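Local coordinates for outer membrane protein SusF (Bacteroides thetaiotaomicron, PDB 4FE9) that binds starch at the bacterial cell surface through three carbohydrate-binding modules, ahead of its transport into the periplasm for degradation, at residues S258-L263 / G293-I298; L285-G290 / R441-D446; A52-T57 / E84-K89; L27-T32 / I129-N134; Y103-S108 / A247-F252. All blocks are in the same frame, centred on the assembly; numbering follows the deposited sequence.

Interaction 1: residues S258-L263 / G293-I298. With EDO (1,2-ethanediol), chain F.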
# COMPACT_ATOMS: atom_id res chain seq x y z
N SER A 258 9.01 -7.53 8.46
CA SER A 258 9.74 -7.06 9.62
C SER A 258 9.53 -5.57 9.73
O SER A 258 9.03 -4.95 8.80
CB SER A 258 11.24 -7.36 9.49
OG SER A 258 11.76 -6.72 8.35
N ALA A 259 9.80 -5.02 10.91
CA ALA A 259 9.52 -3.60 11.18
C ALA A 259 10.51 -3.11 12.22
O ALA A 259 10.83 -3.83 13.14
CB ALA A 259 8.10 -3.44 11.69
N PRO A 260 10.93 -1.84 12.12
CA PRO A 260 11.71 -1.25 13.23
C PRO A 260 10.91 -1.26 14.57
O PRO A 260 9.71 -1.06 14.57
CB PRO A 260 11.94 0.20 12.74
CG PRO A 260 10.73 0.50 11.91
CD PRO A 260 10.35 -0.82 11.23
N THR A 261 11.61 -1.45 15.69
CA THR A 261 11.00 -1.38 17.00
C THR A 261 11.21 0.01 17.65
O THR A 261 10.50 0.40 18.58
CB THR A 261 11.60 -2.51 17.96
OG1 THR A 261 13.03 -2.53 17.83
CG2 THR A 261 11.09 -3.90 17.52
N GLU A 262 12.15 0.78 17.11
CA GLU A 262 12.29 2.19 17.50
C GLU A 262 12.40 3.05 16.27
O GLU A 262 12.87 2.59 15.24
CB GLU A 262 13.54 2.37 18.36
CG GLU A 262 13.49 1.56 19.69
CD GLU A 262 14.70 1.86 20.63
OE1 GLU A 262 15.75 2.35 20.14
OE2 GLU A 262 14.60 1.53 21.83
N LEU A 263 12.16 4.34 16.44
CA LEU A 263 12.27 5.29 15.33
C LEU A 263 12.62 6.68 15.83
O LEU A 263 12.16 7.12 16.90
CB LEU A 263 10.96 5.36 14.53
CG LEU A 263 11.11 6.00 13.15
CD1 LEU A 263 11.79 5.03 12.17
CD2 LEU A 263 9.77 6.45 12.62
N GLY A 293 5.59 -1.49 13.89
CA GLY A 293 6.33 -0.56 13.03
C GLY A 293 5.68 0.83 12.94
O GLY A 293 5.97 1.59 12.03
N THR A 294 4.82 1.16 13.90
CA THR A 294 4.13 2.43 13.88
C THR A 294 4.41 3.28 15.10
O THR A 294 4.48 2.77 16.24
CB THR A 294 2.63 2.25 13.69
OG1 THR A 294 2.06 1.68 14.87
CG2 THR A 294 2.37 1.33 12.52
N PHE A 295 4.55 4.60 14.87
CA PHE A 295 5.14 5.52 15.85
C PHE A 295 4.48 6.87 15.70
O PHE A 295 3.87 7.16 14.67
CB PHE A 295 6.65 5.68 15.62
CG PHE A 295 7.40 4.42 15.69
CD1 PHE A 295 7.95 3.99 16.88
CD2 PHE A 295 7.64 3.69 14.54
CE1 PHE A 295 8.63 2.78 16.94
CE2 PHE A 295 8.35 2.49 14.59
CZ PHE A 295 8.83 2.03 15.79
N TRP A 296 4.59 7.70 16.73
CA TRP A 296 4.05 9.04 16.70
C TRP A 296 4.84 9.99 17.62
O TRP A 296 5.67 9.55 18.44
CB TRP A 296 2.55 9.06 17.05
CG TRP A 296 2.25 8.71 18.52
CD1 TRP A 296 2.21 7.46 19.08
CD2 TRP A 296 2.13 9.64 19.61
NE1 TRP A 296 2.08 7.55 20.46
CE2 TRP A 296 1.96 8.87 20.80
CE3 TRP A 296 2.22 11.03 19.72
CZ2 TRP A 296 1.78 9.46 22.03
CZ3 TRP A 296 1.98 11.62 20.94
CH2 TRP A 296 1.75 10.84 22.08
N GLY A 297 4.71 11.29 17.34
CA GLY A 297 5.26 12.29 18.22
C GLY A 297 4.56 13.60 18.01
O GLY A 297 3.93 13.81 16.97
N ILE A 298 4.64 14.48 18.99
CA ILE A 298 4.22 15.87 18.78
C ILE A 298 5.40 16.81 18.78
O ILE A 298 6.28 16.70 19.63
CB ILE A 298 3.19 16.30 19.78
CG1 ILE A 298 1.84 15.70 19.41
CG2 ILE A 298 3.09 17.85 19.84
CD1 ILE A 298 0.78 15.83 20.47
C1 EDO F . 7.26 13.76 21.47
O1 EDO F . 5.84 13.70 21.34
C2 EDO F . 7.81 12.41 21.08
O2 EDO F . 9.23 12.41 21.27
O HOH W 1 7.64 -2.43 15.41

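Interaction 2: residues L285-G290 / R441-D446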
# COMPACT_ATOMS: atom_id res chain seq x y z
N LEU A 285 10.55 8.90 18.48
CA LEU A 285 9.08 8.81 18.43
C LEU A 285 8.54 7.71 19.35
O LEU A 285 9.27 6.87 19.79
CB LEU A 285 8.58 8.58 17.00
CG LEU A 285 8.60 9.83 16.10
CD1 LEU A 285 10.06 10.08 15.58
CD2 LEU A 285 7.59 9.67 14.94
N VAL A 286 7.24 7.74 19.59
CA VAL A 286 6.62 6.86 20.56
C VAL A 286 5.95 5.69 19.83
O VAL A 286 5.15 5.92 18.90
CB VAL A 286 5.57 7.63 21.37
CG1 VAL A 286 4.94 6.72 22.49
CG2 VAL A 286 6.19 8.92 21.97
N PRO A 287 6.30 4.43 20.18
CA PRO A 287 5.59 3.33 19.49
C PRO A 287 4.07 3.34 19.78
O PRO A 287 3.67 3.56 20.91
CB PRO A 287 6.27 2.03 20.04
CG PRO A 287 6.90 2.44 21.35
CD PRO A 287 7.05 3.98 21.37
N VAL A 288 3.26 3.12 18.76
CA VAL A 288 1.85 2.86 18.97
C VAL A 288 1.65 1.44 19.55
O VAL A 288 2.23 0.48 19.06
CB VAL A 288 1.05 2.97 17.62
CG1 VAL A 288 -0.42 2.63 17.84
CG2 VAL A 288 1.19 4.38 17.04
N ASN A 289 0.82 1.33 20.60
CA ASN A 289 0.72 0.10 21.39
C ASN A 289 0.27 -1.08 20.54
O ASN A 289 -0.71 -0.98 19.81
CB ASN A 289 -0.26 0.30 22.55
CG ASN A 289 -0.29 -0.91 23.52
OD1 ASN A 289 -0.80 -1.96 23.18
ND2 ASN A 289 0.17 -0.70 24.73
N GLY A 290 1.07 -2.16 20.57
CA GLY A 290 0.72 -3.42 19.94
C GLY A 290 0.63 -3.30 18.44
O GLY A 290 -0.09 -4.06 17.80
N ARG A 441 2.90 5.81 27.60
CA ARG A 441 2.56 4.41 27.82
C ARG A 441 3.30 3.54 26.82
O ARG A 441 3.87 2.51 27.18
CB ARG A 441 1.05 4.18 27.71
CG ARG A 441 0.67 2.68 27.64
CD ARG A 441 -0.79 2.45 28.01
NE ARG A 441 -1.15 1.05 27.80
CZ ARG A 441 -2.38 0.56 27.92
NH1 ARG A 441 -2.58 -0.76 27.88
NH2 ARG A 441 -3.39 1.39 28.23
N GLY A 442 3.27 3.92 25.54
CA GLY A 442 3.93 3.16 24.52
C GLY A 442 3.34 1.75 24.39
O GLY A 442 2.11 1.59 24.46
N ASN A 443 4.22 0.74 24.38
CA ASN A 443 3.79 -0.68 24.37
C ASN A 443 3.41 -1.29 25.71
O ASN A 443 3.17 -2.50 25.78
CB ASN A 443 4.84 -1.56 23.71
CG ASN A 443 4.91 -1.34 22.23
OD1 ASN A 443 3.89 -1.34 21.54
ND2 ASN A 443 6.11 -1.09 21.74
N GLY A 444 3.50 -0.50 26.78
CA GLY A 444 3.32 -1.02 28.14
C GLY A 444 1.84 -1.12 28.46
O GLY A 444 0.98 -0.76 27.62
N GLY A 445 1.52 -1.69 29.62
CA GLY A 445 0.12 -1.81 30.09
C GLY A 445 -0.37 -0.51 30.71
O GLY A 445 0.30 0.56 30.62
N ASP A 446 -1.51 -0.58 31.40
CA ASP A 446 -2.05 0.61 32.05
C ASP A 446 -0.97 1.19 32.94
O ASP A 446 -0.30 0.45 33.65
CB ASP A 446 -3.25 0.23 32.91
CG ASP A 446 -4.48 -0.14 32.07
OD1 ASP A 446 -5.46 -0.61 32.66
OD2 ASP A 446 -4.50 0.15 30.86
O HOH W 2 4.45 -0.88 18.65
O HOH W 3 -1.05 -3.02 26.48

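Interaction 3: residues A52-T57 / E84-K89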
# COMPACT_ATOMS: atom_id res chain seq x y z
N ALA A 52 -8.56 -5.79 -35.59
CA ALA A 52 -8.67 -4.51 -36.24
C ALA A 52 -8.44 -4.65 -37.74
O ALA A 52 -7.97 -5.70 -38.22
CB ALA A 52 -7.68 -3.49 -35.62
N LYS A 53 -8.84 -3.63 -38.50
CA LYS A 53 -8.71 -3.66 -39.95
C LYS A 53 -8.38 -2.25 -40.42
O LYS A 53 -8.88 -1.30 -39.86
CB LYS A 53 -10.01 -4.15 -40.59
CG LYS A 53 -9.99 -4.29 -42.10
CD LYS A 53 -11.38 -4.79 -42.61
CE LYS A 53 -11.44 -4.85 -44.16
NZ LYS A 53 -10.13 -5.19 -44.72
N LEU A 54 -7.43 -2.12 -41.35
CA LEU A 54 -7.23 -0.86 -42.06
C LEU A 54 -8.23 -0.74 -43.17
O LEU A 54 -8.26 -1.56 -44.08
CB LEU A 54 -5.80 -0.76 -42.64
CG LEU A 54 -5.60 0.45 -43.55
CD1 LEU A 54 -5.74 1.71 -42.74
CD2 LEU A 54 -4.26 0.38 -44.21
N SER A 55 -9.15 0.19 -43.03
CA SER A 55 -10.30 0.25 -43.94
C SER A 55 -9.99 1.13 -45.13
O SER A 55 -10.40 0.83 -46.24
CB SER A 55 -11.53 0.76 -43.22
OG SER A 55 -12.03 -0.27 -42.38
N SER A 56 -9.32 2.24 -44.88
CA SER A 56 -8.96 3.15 -45.96
C SER A 56 -7.78 4.00 -45.55
O SER A 56 -7.45 4.13 -44.38
CB SER A 56 -10.15 4.05 -46.31
OG SER A 56 -10.41 4.94 -45.24
N THR A 57 -7.17 4.61 -46.54
CA THR A 57 -6.05 5.51 -46.31
C THR A 57 -6.03 6.52 -47.43
O THR A 57 -6.45 6.20 -48.54
CB THR A 57 -4.73 4.72 -46.36
OG1 THR A 57 -3.65 5.55 -45.92
CG2 THR A 57 -4.45 4.23 -47.75
N GLU A 84 -3.18 -9.98 -46.09
CA GLU A 84 -3.04 -9.27 -47.37
C GLU A 84 -4.10 -8.19 -47.49
O GLU A 84 -3.87 -7.16 -48.11
CB GLU A 84 -3.15 -10.24 -48.54
CG GLU A 84 -1.80 -10.87 -48.92
CD GLU A 84 -1.86 -11.61 -50.27
OE1 GLU A 84 -1.09 -12.60 -50.43
OE2 GLU A 84 -2.64 -11.19 -51.17
N ASP A 85 -5.23 -8.41 -46.83
CA ASP A 85 -6.32 -7.46 -46.80
C ASP A 85 -6.23 -6.48 -45.61
O ASP A 85 -7.20 -5.78 -45.31
CB ASP A 85 -7.65 -8.21 -46.74
CG ASP A 85 -8.62 -7.73 -47.80
OD1 ASP A 85 -9.21 -6.62 -47.62
OD2 ASP A 85 -8.63 -8.36 -48.89
N HIS A 86 -5.07 -6.43 -44.97
CA HIS A 86 -4.81 -5.46 -43.91
C HIS A 86 -5.76 -5.65 -42.72
O HIS A 86 -6.08 -4.70 -42.01
CB HIS A 86 -4.87 -4.01 -44.46
CG HIS A 86 -3.86 -3.74 -45.54
ND1 HIS A 86 -4.21 -3.64 -46.87
CD2 HIS A 86 -2.51 -3.67 -45.49
CE1 HIS A 86 -3.11 -3.48 -47.59
NE2 HIS A 86 -2.07 -3.53 -46.79
N VAL A 87 -6.01 -6.91 -42.39
CA VAL A 87 -6.58 -7.27 -41.09
C VAL A 87 -5.49 -7.68 -40.11
O VAL A 87 -4.54 -8.33 -40.49
CB VAL A 87 -7.62 -8.43 -41.25
CG1 VAL A 87 -8.23 -8.77 -39.91
CG2 VAL A 87 -8.69 -8.04 -42.23
N PHE A 88 -5.57 -7.14 -38.90
CA PHE A 88 -4.58 -7.39 -37.84
C PHE A 88 -5.00 -8.53 -36.94
O PHE A 88 -6.14 -8.57 -36.44
CB PHE A 88 -4.35 -6.11 -37.02
CG PHE A 88 -3.83 -4.97 -37.83
CD1 PHE A 88 -2.44 -4.79 -37.98
CD2 PHE A 88 -4.68 -4.25 -38.66
CE1 PHE A 88 -1.94 -3.84 -38.87
CE2 PHE A 88 -4.18 -3.28 -39.54
CZ PHE A 88 -2.81 -3.09 -39.65
N LYS A 89 -4.12 -9.53 -36.85
CA LYS A 89 -4.40 -10.77 -36.09
C LYS A 89 -3.44 -10.91 -34.91
O LYS A 89 -2.24 -10.59 -35.03
CB LYS A 89 -4.23 -11.98 -37.00
CG LYS A 89 -5.26 -12.11 -38.09
CD LYS A 89 -5.28 -13.55 -38.58
CE LYS A 89 -5.77 -13.62 -40.01
NZ LYS A 89 -6.37 -14.95 -40.33

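Interaction 4: residues L27-T32 / I129-N134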
# COMPACT_ATOMS: atom_id res chain seq x y z
N LEU A 27 -0.65 12.27 -44.40
CA LEU A 27 -1.52 11.17 -44.83
C LEU A 27 -2.37 10.66 -43.69
O LEU A 27 -1.96 10.72 -42.53
CB LEU A 27 -0.70 10.04 -45.42
CG LEU A 27 0.28 10.42 -46.54
CD1 LEU A 27 0.81 9.16 -47.18
CD2 LEU A 27 -0.38 11.33 -47.60
N THR A 28 -3.59 10.21 -44.00
CA THR A 28 -4.44 9.65 -42.98
C THR A 28 -4.77 8.18 -43.23
O THR A 28 -4.62 7.68 -44.33
CB THR A 28 -5.73 10.48 -42.72
OG1 THR A 28 -6.47 10.59 -43.92
CG2 THR A 28 -5.38 11.89 -42.22
N ALA A 29 -5.10 7.48 -42.16
CA ALA A 29 -5.64 6.12 -42.29
C ALA A 29 -6.86 6.00 -41.42
O ALA A 29 -6.95 6.65 -40.38
CB ALA A 29 -4.60 5.10 -41.87
N THR A 30 -7.76 5.11 -41.79
CA THR A 30 -8.92 4.83 -40.97
C THR A 30 -8.94 3.39 -40.62
O THR A 30 -8.80 2.54 -41.49
CB THR A 30 -10.24 5.20 -41.68
OG1 THR A 30 -10.23 6.61 -41.95
CG2 THR A 30 -11.46 4.87 -40.79
N PHE A 31 -8.89 3.13 -39.33
CA PHE A 31 -9.01 1.78 -38.78
C PHE A 31 -10.41 1.53 -38.26
O PHE A 31 -11.03 2.43 -37.66
CB PHE A 31 -8.03 1.63 -37.63
CG PHE A 31 -6.61 1.71 -38.06
CD1 PHE A 31 -5.94 0.56 -38.52
CD2 PHE A 31 -5.92 2.92 -38.02
CE1 PHE A 31 -4.64 0.65 -39.03
CE2 PHE A 31 -4.60 3.00 -38.41
CZ PHE A 31 -3.96 1.86 -38.96
N THR A 32 -10.82 0.26 -38.30
CA THR A 32 -12.07 -0.18 -37.65
C THR A 32 -11.81 -1.42 -36.80
O THR A 32 -10.90 -2.21 -37.09
CB THR A 32 -13.15 -0.55 -38.68
OG1 THR A 32 -12.62 -1.56 -39.54
CG2 THR A 32 -13.54 0.69 -39.52
N ILE A 129 6.23 6.68 -45.22
CA ILE A 129 5.54 7.92 -44.93
C ILE A 129 4.47 7.68 -43.88
O ILE A 129 3.66 6.79 -44.04
CB ILE A 129 4.91 8.53 -46.21
CG1 ILE A 129 6.03 8.89 -47.20
CG2 ILE A 129 4.14 9.78 -45.89
CD1 ILE A 129 5.78 8.33 -48.59
N GLN A 130 4.51 8.48 -42.82
CA GLN A 130 3.68 8.29 -41.63
C GLN A 130 2.17 8.40 -41.96
O GLN A 130 1.75 9.31 -42.70
CB GLN A 130 4.06 9.35 -40.59
CG GLN A 130 3.23 9.39 -39.38
CD GLN A 130 3.53 8.23 -38.44
OE1 GLN A 130 4.67 8.09 -37.95
NE2 GLN A 130 2.55 7.35 -38.25
N LEU A 131 1.38 7.44 -41.51
CA LEU A 131 -0.11 7.57 -41.53
C LEU A 131 -0.64 8.02 -40.18
O LEU A 131 -0.23 7.50 -39.14
CB LEU A 131 -0.78 6.25 -41.97
CG LEU A 131 -0.20 5.64 -43.26
CD1 LEU A 131 -0.64 4.23 -43.49
CD2 LEU A 131 -0.48 6.52 -44.49
N VAL A 132 -1.47 9.06 -40.18
CA VAL A 132 -2.16 9.46 -38.95
C VAL A 132 -3.56 8.81 -38.90
O VAL A 132 -4.40 9.03 -39.80
CB VAL A 132 -2.30 11.02 -38.81
CG1 VAL A 132 -3.03 11.37 -37.51
CG2 VAL A 132 -0.93 11.69 -38.84
N GLY A 133 -3.74 7.87 -37.97
CA GLY A 133 -4.98 7.09 -37.93
C GLY A 133 -5.67 7.24 -36.59
O GLY A 133 -5.14 7.89 -35.69
N ASN A 134 -6.83 6.61 -36.44
CA ASN A 134 -7.58 6.70 -35.18
C ASN A 134 -7.28 5.45 -34.33
O ASN A 134 -6.83 4.46 -34.85
CB ASN A 134 -9.07 6.74 -35.50
CG ASN A 134 -9.48 5.63 -36.47
OD1 ASN A 134 -8.82 5.41 -37.47
ND2 ASN A 134 -10.44 4.83 -36.07
O HOH W 4 2.01 11.87 -43.46

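Interaction 5: residues Y103-S108 / A247-F252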
# COMPACT_ATOMS: atom_id res chain seq x y z
N TYR A 103 -4.68 -5.13 -16.61
CA TYR A 103 -5.60 -4.85 -15.52
C TYR A 103 -5.14 -5.43 -14.18
O TYR A 103 -5.87 -5.38 -13.20
CB TYR A 103 -7.03 -5.34 -15.86
CG TYR A 103 -7.74 -4.45 -16.89
CD1 TYR A 103 -8.45 -3.33 -16.48
CD2 TYR A 103 -7.60 -4.69 -18.26
CE1 TYR A 103 -9.05 -2.47 -17.41
CE2 TYR A 103 -8.23 -3.85 -19.21
CZ TYR A 103 -8.93 -2.72 -18.76
OH TYR A 103 -9.56 -1.89 -19.65
N LYS A 104 -3.96 -6.04 -14.18
CA LYS A 104 -3.44 -6.80 -13.00
C LYS A 104 -4.50 -7.69 -12.37
O LYS A 104 -4.66 -7.71 -11.15
CB LYS A 104 -2.91 -5.83 -11.93
CG LYS A 104 -1.72 -4.99 -12.38
CD LYS A 104 -0.42 -5.74 -12.14
CE LYS A 104 0.78 -4.94 -12.64
NZ LYS A 104 1.11 -5.34 -14.02
N SER A 105 -5.23 -8.44 -13.21
CA SER A 105 -6.37 -9.19 -12.71
C SER A 105 -6.76 -10.32 -13.64
O SER A 105 -6.85 -10.14 -14.88
CB SER A 105 -7.53 -8.24 -12.51
OG SER A 105 -8.72 -8.92 -12.26
N ARG A 106 -7.03 -11.49 -13.06
CA ARG A 106 -7.63 -12.56 -13.79
C ARG A 106 -9.14 -12.57 -13.67
O ARG A 106 -9.79 -13.48 -14.17
CB ARG A 106 -7.05 -13.88 -13.37
CG ARG A 106 -5.50 -13.84 -13.25
CD ARG A 106 -4.95 -15.27 -13.20
NE ARG A 106 -5.10 -15.92 -14.49
CZ ARG A 106 -4.80 -17.19 -14.75
NH1 ARG A 106 -4.21 -17.95 -13.83
NH2 ARG A 106 -5.06 -17.70 -15.96
N ALA A 107 -9.71 -11.54 -13.06
CA ALA A 107 -11.15 -11.56 -12.76
C ALA A 107 -11.94 -11.76 -14.08
O ALA A 107 -11.56 -11.21 -15.13
CB ALA A 107 -11.54 -10.27 -12.12
N SER A 108 -13.05 -12.52 -14.03
CA SER A 108 -13.80 -12.79 -15.24
C SER A 108 -14.80 -11.66 -15.55
O SER A 108 -16.02 -11.88 -15.58
CB SER A 108 -14.52 -14.11 -15.16
OG SER A 108 -15.15 -14.42 -16.38
N ALA A 247 -8.34 -13.39 -3.95
CA ALA A 247 -9.09 -14.46 -4.58
C ALA A 247 -10.20 -13.92 -5.51
O ALA A 247 -11.09 -14.67 -5.94
CB ALA A 247 -9.69 -15.38 -3.53
N PHE A 248 -10.13 -12.62 -5.84
CA PHE A 248 -11.01 -12.06 -6.87
C PHE A 248 -10.21 -11.77 -8.14
O PHE A 248 -10.51 -12.32 -9.20
CB PHE A 248 -11.70 -10.79 -6.35
CG PHE A 248 -12.51 -10.06 -7.41
CD1 PHE A 248 -13.70 -10.62 -7.89
CD2 PHE A 248 -11.98 -8.94 -8.06
CE1 PHE A 248 -14.42 -10.00 -8.92
CE2 PHE A 248 -12.69 -8.31 -9.10
CZ PHE A 248 -13.92 -8.85 -9.53
N ASN A 249 -9.10 -11.04 -7.97
CA ASN A 249 -8.12 -10.82 -9.05
C ASN A 249 -7.15 -11.98 -9.29
O ASN A 249 -6.51 -12.03 -10.34
CB ASN A 249 -7.35 -9.53 -8.83
CG ASN A 249 -8.25 -8.34 -8.78
OD1 ASN A 249 -8.99 -8.08 -9.75
ND2 ASN A 249 -8.35 -7.72 -7.61
N TYR A 250 -7.14 -12.96 -8.38
CA TYR A 250 -6.16 -14.11 -8.42
C TYR A 250 -4.71 -13.69 -8.58
O TYR A 250 -4.09 -13.91 -9.61
CB TYR A 250 -6.55 -15.15 -9.46
CG TYR A 250 -7.57 -16.09 -8.95
CD1 TYR A 250 -8.91 -15.69 -8.81
CD2 TYR A 250 -7.18 -17.29 -8.35
CE1 TYR A 250 -9.85 -16.51 -8.16
CE2 TYR A 250 -8.12 -18.12 -7.72
CZ TYR A 250 -9.42 -17.71 -7.57
OH TYR A 250 -10.33 -18.58 -7.02
N ARG A 251 -4.23 -12.99 -7.58
CA ARG A 251 -2.86 -12.52 -7.57
C ARG A 251 -2.34 -12.81 -6.17
O ARG A 251 -3.14 -12.86 -5.22
CB ARG A 251 -2.81 -11.01 -7.80
CG ARG A 251 -2.61 -10.63 -9.31
CD ARG A 251 -1.79 -9.31 -9.46
NE ARG A 251 -1.09 -9.31 -10.74
CZ ARG A 251 0.22 -9.24 -10.87
NH1 ARG A 251 0.99 -8.97 -9.83
NH2 ARG A 251 0.75 -9.26 -12.09
N PHE A 252 -1.01 -12.89 -6.02
CA PHE A 252 -0.39 -13.09 -4.73
C PHE A 252 0.77 -12.14 -4.60
O PHE A 252 1.35 -11.72 -5.62
CB PHE A 252 0.08 -14.52 -4.60
CG PHE A 252 1.32 -14.83 -5.41
CD1 PHE A 252 1.22 -15.41 -6.67
CD2 PHE A 252 2.59 -14.48 -4.92
CE1 PHE A 252 2.37 -15.67 -7.44
CE2 PHE A 252 3.74 -14.71 -5.67
CZ PHE A 252 3.64 -15.31 -6.93

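Interaction 1: residues S258-L263 / G293-I298
Apolar contact centres on the ring of Phe295, around which residues 260-263 curl. Leu263 sets its CB over the middle of one face, 3.7 Å from the ring centroid and only 11° off the ring normal, a CH-pi contact. The CD2 branch of Leu263 lies farther out, 4.0 Å from Phe295 CD2. Pro260 adds a looser apolar touch through CG, 4.1 Å from Phe295 CE2. The ring is brought under the loop by a first torsion that leaves its CG anti to the carbonyl carbon (chi1 -58°).

The rim of the same ring meets backbone oxygens. Pro260 O lies 3.4 Å from Phe295 CZ, and Thr261 O approaches Phe295 CE1 near the ring plane, so the weakly positive ring edge is turned to two carbonyl oxygens. The segment 258-263 is the link between the first and second carbohydrate-binding modules, and Phe295 belongs to strand 294-301 of the second module's antiparallel sheet. Leu285 and Pro287 of the adjoining strand also touch the Phe295 ring, while Val354 of strand 348-357 touches Leu263.

Polar contact between the segments runs through a water. It donates to Pro260 O at 2.6 Å and accepts from Gly293 N, tying the linker to the turn before the strand. Beside it, the methyl of Ala259 rests 3.6 Å from Gly293 CA, a close fit at a residue of positive phi. Farther along the strand, Ile298 N donates to O1 of a 1,2-ethanediol, 2.8 Å and nearly straight; the diol, probably from the crystallisation liquor, also bonds to Ala284 O and Tyr440 OH.

Interaction 2: residues L285-G290 / R441-D446
Asn289 ND2 reaches into the turn made by residues 441-444 and donates to Gly442 O at 3.0 Å, on a lone pair in the carbonyl plane; the acceptor sits 22° out of the Asn289 amide plane. A water accepts from the same ND2 and from Arg441 NH1. Asn289 carries its amide across to the turn because chi1 (-173°) places CG opposite the backbone N.

A second asparagine answers from the turn: Asn443 OD1 takes the N-H of Gly290, 3.1 Å away and in the carbonyl plane. Its ND2 end lies against Pro287, 3.6 Å from Pro287 CB, while another water lies between Val288 O (2.6 Å) and Asn443 OD1. Gly442 CA packs 3.6 Å from Pro287 O.

Arg441 stiffens the turn from within. Its extended chain brings NE to Gly444 O, 2.8 Å away, in the guanidinium plane but above the carbonyl plane, and NH2 forms salt bridges with Asp446 and Glu430. Gly444 N closes back on Arg441 O, completing a type II' beta turn with Gly442, at positive phi, as its second residue. Two asparagine amides and this turn thus join the second carbohydrate-binding module to the third.

Interaction 3: residues A52-T57 / E84-K89
Phe88 N donates to Ala52 O at 2.9 Å and Leu54 N to His86 O at 3.0 Å, both nearly straight. Between these bonds Lys53 faces Val87 as a non-hydrogen-bonded pair, and the same two oxygens also receive CA-H contacts, from Val87 CA and Lys53 CA. Beyond the strand end Lys53, extended until a bend at chi4 (33°), places NZ 3.4 Å from Asp85 OD1, a long salt bridge with only a weak hydrogen bond.

The bonds pair antiparallel strands 48-57 and 87-91 in the mixed sheet of the N-terminal domain, whose family falls in the E-set clan of immunoglobulin-like folds. On the other edge of strand 48-57, Ser55 and Ser56 both face Thr30, a classic beta bulge.

Outward from the backbone, the two faces differ. Where Lys53 and Val87 project, Lys53 CG lies 4.0 Å from Val87 CG2, so the lysine chain passes across the valine methyl. On the face of Ala52 and Phe88, the Phe88 ring turns its edge to the neighbouring backbone, with CD2 3.6 Å from Ala52 O and CE2 3.9 Å from Leu54 N. Leu54 CB meets His86 CB at 3.8 Å, and Ile65 touches both of these side chains.

Interaction 4: residues L27-T32 / I129-N134
Leu27 packs tightly against the start of the partner strand: its CD1 lies 3.6 Å from Ile129 CG2 and its CB equally near Leu131 CD2. Ala29 continues this face more loosely, its methyl 4.0 Å from Leu131 CB. The layer extends beyond the two segments, for Leu54 touches Ala29 while Ala119 and Ala121 touch Leu131. Two backbone bonds hold the strands here, Val132 N to Leu27 O and Ala29 N to Val132 O, and Val132 O also takes a CA-H contact from Thr28.

The other side is more open. Thr28 and Val132 pair with their side chains on the face away from the leucines, where Val132 is exposed, and a water bridges Leu27 N and Gln130 O at the strand start. Gln130 NE2 donates forward to Leu131 O and also to Asn118 OD1.

Past Gly133 the pairing passes from backbone to side chain. Asn134 takes chi1 of 49°, setting CG between its backbone N and carbonyl carbon, and presents its amide to both polar groups of Phe31. OD1 accepts from Phe31 N at 2.9 Å on a lone pair, and ND2 donates to Phe31 O at 2.9 Å with the acceptor 6° from the amide plane. The amide thus imitates a further strand residue. Meanwhile the edge of the Phe31 ring comes to Gly133, CE2 being 4.1 Å from Gly133 CA. Parallel pairing of the first strand, 27-33, with the last of its sheet, 128-141, is the kind of closure found in immunoglobulin-like sandwiches, consistent with an E-set, immunoglobulin-like N-terminal domain.

Interaction 5: residues Y103-S108 / A247-F252
Two flat groups of residues 247-252 each receive an aliphatic carbon on one face. Over the Phe248 ring sits the methyl of Ala107, 4.1 Å from the centroid and displaced toward the rim, a CH-pi contact. Above the guanidinium centre of Arg251 lies Lys104 CD, 3.7 Å from Arg251 NH2; a bend at chi2 (-87°) folds the lysine chain across that plane. The Arg106 guanidinium stands almost perpendicular to the Tyr250 ring, but their contact is made by aliphatic carbons, Arg106 CD lying 4.1 Å from Tyr250 CB.

Polar bonds gather on Asn249. Ser105 OG donates to Asn249 OD1 at 2.7 Å and itself accepts from Ala107 N at 2.9 Å, an ST turn, so one hydroxyl joins the two segments and shapes its own loop. Beside it, Arg106 N donates to Asn249 O at 2.8 Å, and a G1 beta bulge at Tyr250 and Arg251 leads into strand 251-256.

The loop thus fastens the end of helix 92-102, closed by a Schellman motif at Lys104, to the first carbohydrate-binding module. Lys104 NZ and Arg251 NH2 lie 4.4 Å apart, yet Arg251 has a salt bridge to Asp222, which probably offsets the like charges. Arg106 bonds to Val225 O and Gln100 and makes a cation-pi contact with Trp227, so the domain junction combines directed hydrogen bonds with cationic groups laid on aromatic and aliphatic surfaces.

How the interactions relate
Along the chain, interaction 3 is nested within the loop closed by interaction 4, and their centres lie 11 Å apart on the mixed sheet of the N-terminal domain, where strands 48-57 and 27-33 are neighbours. Interaction 5, centred 33 Å from interaction 3, joins this domain to the first carbohydrate-binding module; its segments alternate with those of interaction 4. Interactions 1 and 2, whose segments also alternate, come after these three have closed and lie about 60 and 67 Å from interaction 3 between centres. They touch through adjacent strands 283-287 and 294-301: interaction 1 packs the linker on the second module, and interaction 2 joins that module to the third.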